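Local coordinates for protein alkane monooxygenase (Geobacillus thermodenitrificans, PDB 3B9N) that belongs to the luciferase-like monooxygenases, a family of enzymes built on a TIM-barrel fold, at residues A[242-247]-A[273-278]; A[13-18]-A[28-33]. All coordinates share one frame; numbering follows the deposited sequence.

Contact 1 of 2, residues A[242-247]-A[273-278]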
ATOM      1  N   GLU A 242      -5.791   1.225  -9.527  1.00 27.13           N
ATOM      2  CA  GLU A 242      -6.845   2.217  -9.393  1.00 27.72           C
ATOM      3  C   GLU A 242      -6.204   3.309  -8.560  1.00 26.28           C
ATOM      4  O   GLU A 242      -6.537   4.487  -8.678  1.00 26.56           O
ATOM      5  CB  GLU A 242      -8.050   1.650  -8.655  1.00 29.28           C
ATOM      6  CG  GLU A 242      -8.625   0.402  -9.292  1.00 32.23           C
ATOM      7  CD  GLU A 242      -9.824  -0.144  -8.536  1.00 34.62           C
ATOM      8  OE1 GLU A 242     -10.936   0.422  -8.676  1.00 35.67           O
ATOM      9  OE2 GLU A 242      -9.648  -1.135  -7.794  1.00 35.09           O
ATOM     10  N   CYS A 243      -5.280   2.893  -7.704  1.00 25.26           N
ATOM     11  CA  CYS A 243      -4.537   3.817  -6.857  1.00 25.18           C
ATOM     12  C   CYS A 243      -3.072   3.438  -7.006  1.00 26.42           C
ATOM     13  O   CYS A 243      -2.674   2.309  -6.704  1.00 25.79           O
ATOM     14  CB  CYS A 243      -4.958   3.692  -5.384  1.00 24.29           C
ATOM     15  SG  CYS A 243      -6.650   4.238  -5.003  1.00 28.06           S
ATOM     16  N   VAL A 244      -2.273   4.371  -7.503  1.00 26.31           N
ATOM     17  CA  VAL A 244      -0.855   4.118  -7.674  1.00 27.80           C
ATOM     18  C   VAL A 244      -0.052   4.991  -6.718  1.00 27.93           C
ATOM     19  O   VAL A 244      -0.264   6.203  -6.641  1.00 27.63           O
ATOM     20  CB  VAL A 244      -0.421   4.416  -9.109  1.00 27.04           C
ATOM     21  CG1 VAL A 244       1.063   4.134  -9.278  1.00 26.80           C
ATOM     22  CG2 VAL A 244      -1.237   3.579 -10.062  1.00 26.57           C
ATOM     23  N   PHE A 245       0.861   4.381  -5.974  1.00 28.64           N
ATOM     24  CA  PHE A 245       1.674   5.151  -5.047  1.00 31.64           C
ATOM     25  C   PHE A 245       3.007   5.479  -5.692  1.00 32.17           C
ATOM     26  O   PHE A 245       3.864   4.615  -5.874  1.00 34.35           O
ATOM     27  CB  PHE A 245       1.828   4.382  -3.739  1.00 33.97           C
ATOM     28  CG  PHE A 245       0.549   4.300  -2.966  1.00 37.24           C
ATOM     29  CD1 PHE A 245      -0.527   3.556  -3.458  1.00 36.43           C
ATOM     30  CD2 PHE A 245       0.374   5.048  -1.803  1.00 38.00           C
ATOM     31  CE1 PHE A 245      -1.756   3.566  -2.809  1.00 39.08           C
ATOM     32  CE2 PHE A 245      -0.855   5.066  -1.143  1.00 38.86           C
ATOM     33  CZ  PHE A 245      -1.920   4.327  -1.649  1.00 39.46           C
ATOM     34  N   LEU A 246       3.148   6.751  -6.048  1.00 31.88           N
ATOM     35  CA  LEU A 246       4.322   7.288  -6.732  1.00 32.36           C
ATOM     36  C   LEU A 246       5.517   7.636  -5.857  1.00 30.86           C
ATOM     37  O   LEU A 246       5.371   8.040  -4.705  1.00 30.22           O
ATOM     38  CB  LEU A 246       3.915   8.541  -7.510  1.00 31.43           C
ATOM     39  CG  LEU A 246       3.025   8.440  -8.757  1.00 34.00           C
ATOM     40  CD1 LEU A 246       2.070   7.253  -8.681  1.00 36.00           C
ATOM     41  CD2 LEU A 246       2.260   9.754  -8.902  1.00 34.29           C
ATOM     42  N   GLY A 247       6.706   7.480  -6.424  1.00 31.10           N
ATOM     43  CA  GLY A 247       7.915   7.824  -5.707  1.00 32.96           C
ATOM     44  C   GLY A 247       8.170   9.285  -6.022  1.00 34.29           C
ATOM     45  O   GLY A 247       7.687   9.785  -7.035  1.00 32.58           O
ATOM     46  N   ASP A 273      -8.685   9.259 -15.634  1.00 47.33           N
ATOM     47  CA  ASP A 273      -9.457   9.698 -14.472  1.00 47.88           C
ATOM     48  C   ASP A 273      -9.747   8.535 -13.515  1.00 46.66           C
ATOM     49  O   ASP A 273      -9.998   8.748 -12.326  1.00 48.39           O
ATOM     50  CB  ASP A 273     -10.791  10.322 -14.912  1.00 48.97           C
ATOM     51  CG  ASP A 273     -10.618  11.487 -15.894  1.00 51.50           C
ATOM     52  OD1 ASP A 273      -9.792  12.395 -15.633  1.00 50.51           O
ATOM     53  OD2 ASP A 273     -11.328  11.503 -16.927  1.00 53.88           O
ATOM     54  N   HIS A 274      -9.713   7.309 -14.036  1.00 44.61           N
ATOM     55  CA  HIS A 274      -9.975   6.120 -13.229  1.00 42.01           C
ATOM     56  C   HIS A 274      -8.727   5.634 -12.504  1.00 39.15           C
ATOM     57  O   HIS A 274      -8.639   4.469 -12.113  1.00 37.79           O
ATOM     58  CB  HIS A 274     -10.517   4.987 -14.103  1.00 43.62           C
ATOM     59  CG  HIS A 274     -11.829   5.295 -14.752  1.00 46.45           C
ATOM     60  ND1 HIS A 274     -12.671   6.288 -14.298  1.00 47.48           N
ATOM     61  CD2 HIS A 274     -12.448   4.734 -15.816  1.00 46.48           C
ATOM     62  CE1 HIS A 274     -13.751   6.329 -15.059  1.00 47.54           C
ATOM     63  NE2 HIS A 274     -13.640   5.396 -15.987  1.00 48.43           N
ATOM     64  N   ILE A 275      -7.762   6.531 -12.328  1.00 36.07           N
ATOM     65  CA  ILE A 275      -6.510   6.206 -11.648  1.00 32.58           C
ATOM     66  C   ILE A 275      -6.130   7.334 -10.686  1.00 31.60           C
ATOM     67  O   ILE A 275      -5.844   8.457 -11.115  1.00 30.76           O
ATOM     68  CB  ILE A 275      -5.350   6.042 -12.650  1.00 31.98           C
ATOM     69  CG1 ILE A 275      -5.706   5.009 -13.716  1.00 31.31           C
ATOM     70  CG2 ILE A 275      -4.095   5.635 -11.916  1.00 30.10           C
ATOM     71  CD1 ILE A 275      -4.656   4.886 -14.813  1.00 30.40           C
ATOM     72  N   LYS A 276      -6.121   7.029  -9.391  1.00 31.15           N
ATOM     73  CA  LYS A 276      -5.759   8.011  -8.374  1.00 29.88           C
ATOM     74  C   LYS A 276      -4.257   7.979  -8.103  1.00 30.04           C
ATOM     75  O   LYS A 276      -3.687   6.930  -7.820  1.00 30.61           O
ATOM     76  CB  LYS A 276      -6.510   7.741  -7.069  1.00 30.57           C
ATOM     77  CG  LYS A 276      -8.012   7.900  -7.167  1.00 34.91           C
ATOM     78  CD  LYS A 276      -8.378   9.286  -7.653  1.00 39.55           C
ATOM     79  CE  LYS A 276      -9.864   9.514  -7.524  1.00 40.60           C
ATOM     80  NZ  LYS A 276     -10.263   9.346  -6.098  1.00 43.81           N
ATOM     81  N   MET A 277      -3.629   9.142  -8.185  1.00 28.22           N
ATOM     82  CA  MET A 277      -2.193   9.273  -7.954  1.00 28.97           C
ATOM     83  C   MET A 277      -1.909   9.679  -6.506  1.00 27.53           C
ATOM     84  O   MET A 277      -2.510  10.623  -5.992  1.00 24.41           O
ATOM     85  CB  MET A 277      -1.627  10.330  -8.903  1.00 29.41           C
ATOM     86  CG  MET A 277      -1.956  10.070 -10.357  1.00 30.42           C
ATOM     87  SD  MET A 277      -0.959   8.764 -11.058  1.00 33.74           S
ATOM     88  CE  MET A 277      -1.680   7.340 -10.350  1.00 36.98           C
ATOM     89  N   PHE A 278      -0.999   8.969  -5.848  1.00 26.34           N
ATOM     90  CA  PHE A 278      -0.652   9.288  -4.461  1.00 27.92           C
ATOM     91  C   PHE A 278       0.829   9.587  -4.302  1.00 28.62           C
ATOM     92  O   PHE A 278       1.671   9.035  -5.015  1.00 29.65           O
ATOM     93  CB  PHE A 278      -0.997   8.132  -3.509  1.00 27.09           C
ATOM     94  CG  PHE A 278      -2.466   7.939  -3.285  1.00 28.86           C
ATOM     95  CD1 PHE A 278      -3.272   7.370  -4.274  1.00 29.36           C
ATOM     96  CD2 PHE A 278      -3.055   8.344  -2.088  1.00 28.12           C
ATOM     97  CE1 PHE A 278      -4.651   7.213  -4.071  1.00 30.24           C
ATOM     98  CE2 PHE A 278      -4.434   8.194  -1.872  1.00 27.77           C
ATOM     99  CZ  PHE A 278      -5.230   7.631  -2.862  1.00 28.53           C
TER

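Contact 2 of 2, residues A[13-18]-A[28-33]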
ATOM      1  N   ASN A  13       2.872  -4.667   9.793  1.00 25.19           N
ATOM      2  CA  ASN A  13       2.760  -5.529  10.957  1.00 25.61           C
ATOM      3  C   ASN A  13       4.126  -6.015  11.403  1.00 26.66           C
ATOM      4  O   ASN A  13       4.416  -7.215  11.384  1.00 27.21           O
ATOM      5  CB  ASN A  13       1.849  -6.720  10.643  1.00 24.58           C
ATOM      6  CG  ASN A  13       1.287  -7.375  11.891  1.00 24.10           C
ATOM      7  OD1 ASN A  13       0.477  -8.303  11.801  1.00 23.62           O
ATOM      8  ND2 ASN A  13       1.708  -6.900  13.061  1.00 17.57           N
ATOM      9  N   CYS A  14       4.967  -5.071  11.799  1.00 26.75           N
ATOM     10  CA  CYS A  14       6.305  -5.384  12.282  1.00 27.47           C
ATOM     11  C   CYS A  14       6.697  -4.275  13.250  1.00 26.55           C
ATOM     12  O   CYS A  14       5.855  -3.483  13.660  1.00 26.41           O
ATOM     13  CB  CYS A  14       7.304  -5.456  11.117  1.00 28.65           C
ATOM     14  SG  CYS A  14       7.706  -3.865  10.332  1.00 27.80           S
ATOM     15  N   VAL A  15       7.968  -4.211  13.615  1.00 27.17           N
ATOM     16  CA  VAL A  15       8.423  -3.183  14.530  1.00 28.60           C
ATOM     17  C   VAL A  15       9.034  -2.036  13.731  1.00 28.91           C
ATOM     18  O   VAL A  15       8.518  -0.915  13.743  1.00 29.76           O
ATOM     19  CB  VAL A  15       9.451  -3.767  15.517  1.00 27.89           C
ATOM     20  CG1 VAL A  15       9.947  -2.692  16.467  1.00 28.29           C
ATOM     21  CG2 VAL A  15       8.815  -4.900  16.289  1.00 25.23           C
ATOM     22  N   GLY A  16      10.127  -2.326  13.028  1.00 30.36           N
ATOM     23  CA  GLY A  16      10.790  -1.311  12.224  1.00 31.13           C
ATOM     24  C   GLY A  16      10.336  -1.303  10.770  1.00 31.64           C
ATOM     25  O   GLY A  16      10.695  -2.190   9.987  1.00 31.66           O
ATOM     26  N   HIS A  17       9.552  -0.289  10.407  1.00 32.83           N
ATOM     27  CA  HIS A  17       9.036  -0.161   9.048  1.00 30.70           C
ATOM     28  C   HIS A  17       9.929   0.710   8.149  1.00 30.85           C
ATOM     29  O   HIS A  17      10.650   0.193   7.289  1.00 29.56           O
ATOM     30  CB  HIS A  17       7.623   0.418   9.088  1.00 28.47           C
ATOM     31  CG  HIS A  17       6.922   0.376   7.768  1.00 30.03           C
ATOM     32  ND1 HIS A  17       5.698   0.970   7.554  1.00 29.10           N
ATOM     33  CD2 HIS A  17       7.272  -0.197   6.591  1.00 28.08           C
ATOM     34  CE1 HIS A  17       5.325   0.768   6.302  1.00 29.18           C
ATOM     35  NE2 HIS A  17       6.264   0.063   5.697  1.00 29.46           N
ATOM     36  N   ILE A  18       9.858   2.028   8.341  1.00 31.49           N
ATOM     37  CA  ILE A  18      10.664   2.976   7.567  1.00 33.07           C
ATOM     38  C   ILE A  18      11.636   3.719   8.485  1.00 33.27           C
ATOM     39  O   ILE A  18      12.848   3.582   8.339  1.00 33.25           O
ATOM     40  CB  ILE A  18       9.781   4.026   6.812  1.00 34.20           C
ATOM     41  CG1 ILE A  18       9.382   3.499   5.430  1.00 36.36           C
ATOM     42  CG2 ILE A  18      10.540   5.334   6.630  1.00 34.48           C
ATOM     43  CD1 ILE A  18       8.324   2.455   5.449  1.00 37.34           C
ATOM     44  N   ASN A  28       7.345   5.845  21.610  1.00 33.89           N
ATOM     45  CA  ASN A  28       6.956   4.984  20.503  1.00 32.39           C
ATOM     46  C   ASN A  28       6.268   3.709  20.990  1.00 31.49           C
ATOM     47  O   ASN A  28       6.262   3.407  22.189  1.00 31.01           O
ATOM     48  CB  ASN A  28       8.176   4.621  19.664  1.00 31.91           C
ATOM     49  CG  ASN A  28       7.811   4.280  18.229  1.00 29.61           C
ATOM     50  OD1 ASN A  28       8.674   3.906  17.434  1.00 29.89           O
ATOM     51  ND2 ASN A  28       6.530   4.418  17.888  1.00 28.50           N
ATOM     52  N   GLN A  29       5.693   2.956  20.056  1.00 30.97           N
ATOM     53  CA  GLN A  29       4.985   1.738  20.417  1.00 29.07           C
ATOM     54  C   GLN A  29       5.085   0.608  19.404  1.00 28.48           C
ATOM     55  O   GLN A  29       4.218  -0.275  19.379  1.00 27.55           O
ATOM     56  CB  GLN A  29       3.507   2.041  20.652  1.00 29.08           C
ATOM     57  CG  GLN A  29       3.244   3.065  21.720  1.00 31.36           C
ATOM     58  CD  GLN A  29       1.771   3.250  21.958  1.00 33.28           C
ATOM     59  OE1 GLN A  29       1.354   4.150  22.689  1.00 35.02           O
ATOM     60  NE2 GLN A  29       0.965   2.390  21.345  1.00 34.52           N
ATOM     61  N   ARG A  30       6.127   0.627  18.579  1.00 27.45           N
ATOM     62  CA  ARG A  30       6.319  -0.419  17.585  1.00 26.65           C
ATOM     63  C   ARG A  30       6.274  -1.802  18.239  1.00 26.83           C
ATOM     64  O   ARG A  30       5.823  -2.782  17.629  1.00 26.77           O
ATOM     65  CB  ARG A  30       7.661  -0.237  16.871  1.00 27.50           C
ATOM     66  CG  ARG A  30       7.822   1.089  16.166  1.00 29.49           C
ATOM     67  CD  ARG A  30       6.567   1.453  15.385  1.00 31.07           C
ATOM     68  NE  ARG A  30       6.096   0.366  14.528  1.00 31.13           N
ATOM     69  CZ  ARG A  30       4.984   0.420  13.802  1.00 28.98           C
ATOM     70  NH1 ARG A  30       4.228   1.508  13.825  1.00 28.77           N
ATOM     71  NH2 ARG A  30       4.616  -0.618  13.064  1.00 31.32           N
ATOM     72  N   HIS A  31       6.731  -1.878  19.486  1.00 24.39           N
ATOM     73  CA  HIS A  31       6.759  -3.142  20.212  1.00 26.31           C
ATOM     74  C   HIS A  31       5.384  -3.705  20.531  1.00 26.26           C
ATOM     75  O   HIS A  31       5.279  -4.773  21.124  1.00 26.30           O
ATOM     76  CB  HIS A  31       7.547  -2.971  21.506  1.00 26.69           C
ATOM     77  CG  HIS A  31       7.004  -1.906  22.401  1.00 28.05           C
ATOM     78  ND1 HIS A  31       6.012  -2.149  23.325  1.00 28.32           N
ATOM     79  CD2 HIS A  31       7.296  -0.587  22.498  1.00 27.25           C
ATOM     80  CE1 HIS A  31       5.718  -1.026  23.958  1.00 29.67           C
ATOM     81  NE2 HIS A  31       6.483  -0.064  23.474  1.00 29.11           N
ATOM     82  N   ARG A  32       4.334  -2.991  20.136  1.00 26.89           N
ATOM     83  CA  ARG A  32       2.964  -3.432  20.398  1.00 27.63           C
ATOM     84  C   ARG A  32       2.318  -4.052  19.168  1.00 27.40           C
ATOM     85  O   ARG A  32       1.133  -4.367  19.180  1.00 26.90           O
ATOM     86  CB  ARG A  32       2.095  -2.257  20.849  1.00 27.67           C
ATOM     87  CG  ARG A  32       2.625  -1.461  22.024  1.00 29.60           C
ATOM     88  CD  ARG A  32       1.604  -0.401  22.387  1.00 28.03           C
ATOM     89  NE  ARG A  32       0.354  -1.025  22.797  1.00 28.93           N
ATOM     90  CZ  ARG A  32      -0.841  -0.458  22.692  1.00 28.02           C
ATOM     91  NH1 ARG A  32      -0.958   0.756  22.178  1.00 26.17           N
ATOM     92  NH2 ARG A  32      -1.919  -1.108  23.106  1.00 27.62           N
ATOM     93  N   TYR A  33       3.090  -4.224  18.105  1.00 27.61           N
ATOM     94  CA  TYR A  33       2.542  -4.791  16.884  1.00 28.13           C
ATOM     95  C   TYR A  33       1.951  -6.180  17.126  1.00 28.63           C
ATOM     96  O   TYR A  33       1.141  -6.656  16.326  1.00 28.20           O
ATOM     97  CB  TYR A  33       3.621  -4.851  15.792  1.00 29.51           C
ATOM     98  CG  TYR A  33       4.497  -6.084  15.835  1.00 30.20           C
ATOM     99  CD1 TYR A  33       4.350  -7.092  14.889  1.00 29.70           C
ATOM    100  CD2 TYR A  33       5.473  -6.243  16.824  1.00 31.85           C
ATOM    101  CE1 TYR A  33       5.148  -8.218  14.919  1.00 31.62           C
ATOM    102  CE2 TYR A  33       6.278  -7.371  16.864  1.00 29.67           C
ATOM    103  CZ  TYR A  33       6.111  -8.355  15.906  1.00 29.97           C
ATOM    104  OH  TYR A  33       6.903  -9.476  15.924  1.00 30.46           O
TER
HETATM  105  O   HOH W   1       0.741  -8.628  14.947  1.00 17.94           O

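Contact 1 of 2, residues A[242-247]-A[273-278]
F245 and F278 meet in an offset stack on one face of a parallel sheet, their ring centroids 4.8 Å apart and their planes only 14° from parallel. The two side chains leave neighbouring strands side by side and point the same way. In both, CG sits beside the backbone N and anti to the carbonyl carbon (chi1 -69° in F245, -71° in F278); with closely similar chi2 values as well, the rings end up nearly parallel. The slip between them brings CB of F278 over the face of the F245 ring as a CH-pi contact, while CZ of F245 lies over the rim of the F278 ring. C243, on the same face, adds a sulfur-aromatic contact: its SG approaches CE1 of F278 obliquely, at 3.7 Å.

V244 and M277 point to the other face. M277 bends at chi2 and chi3, which carries its methyl CE back against CB of V244, and its CB and SD meet the CD2 branch of L246. V244 also sends CG2 toward CG2 of I275. Helix 251-265 touches V244, L246 and M277.

Four backbone bonds join the strands in parallel register, C243 with K276 through F245 with F278; the shortest runs from K276 N to E242 O, 2.7 Å. E242 OE2 is salt-bridged to R413 and bonded to I224 N, while K276 NZ bonds L416 O and its cation lies against the F417 ring. The strands and helix 251-265 form a beta-alpha-beta unit of the barrel. The chemistry implies a division of labour: backbone bonds fix the register, the stacked rings with C243 beside them pack toward N8 of strand 6-12, consistent with the barrel interior, and thioether and branched aliphatic groups meet the helix.

Contact 2 of 2, residues A[13-18]-A[28-33]
R30 reaches across to two successive carbonyls of the other segment. Its NE gives a hydrogen bond to V15 O at 2.9 Å, in the carbonyl plane and on a lone pair, though bent to 134° at the hydrogen. NH2 donates to C14 O at 3.2 Å, from well above that carbonyl's plane. Bends at chi2 and chi3 (-44° and -50°) fold the arginine chain back over V15 O and turn the guanidinium edge toward both oxygens. Beyond the two segments, NH1 bonds to OG of S382 and NH2 forms a salt bridge with E11.

Y33 flanks the same backbone. Its ring lies with one face over the peptide of C14, whose CA makes an off-centre CH-pi contact, and CG2 of V15 comes obliquely to CE2 at 3.6 Å. V15 CG1 packs on R30 CB. At the ring's edge, in its plane, stands ND2 of N13, which gives a weak bond to Y33 O, 3.3 Å away, and another of 2.7 Å to a water. Both segments lie in the loop between strand 6-12 and helix 36-48, tied to these elements by E11 and W39. R30 thus satisfies the carbonyls of C14 and V15 where the backbone is irregular, Y33 O is held by W39 NE1 and weakly by N13 ND2, and the arginine's charge is probably balanced by E11.

From the N terminus, strand 6-12 runs into the long loop that leads to helix 36-48, and contact 2 closes that loop on itself by bringing 13-18 against 28-33, ten residues on. The chain then builds successive strands and helices of the barrel before contact 1 pairs 242-247 with 273-278 across helix 251-265. The two closures follow in series, neither nesting nor crossing. The centres of contact 1 and contact 2 lie about 27 Å apart, on opposite sides of the chain's centre, and the contacts do not touch. Strand 6-12 relates them nonetheless: its N8 meets both rings of contact 1, while its E11 pairs with R30.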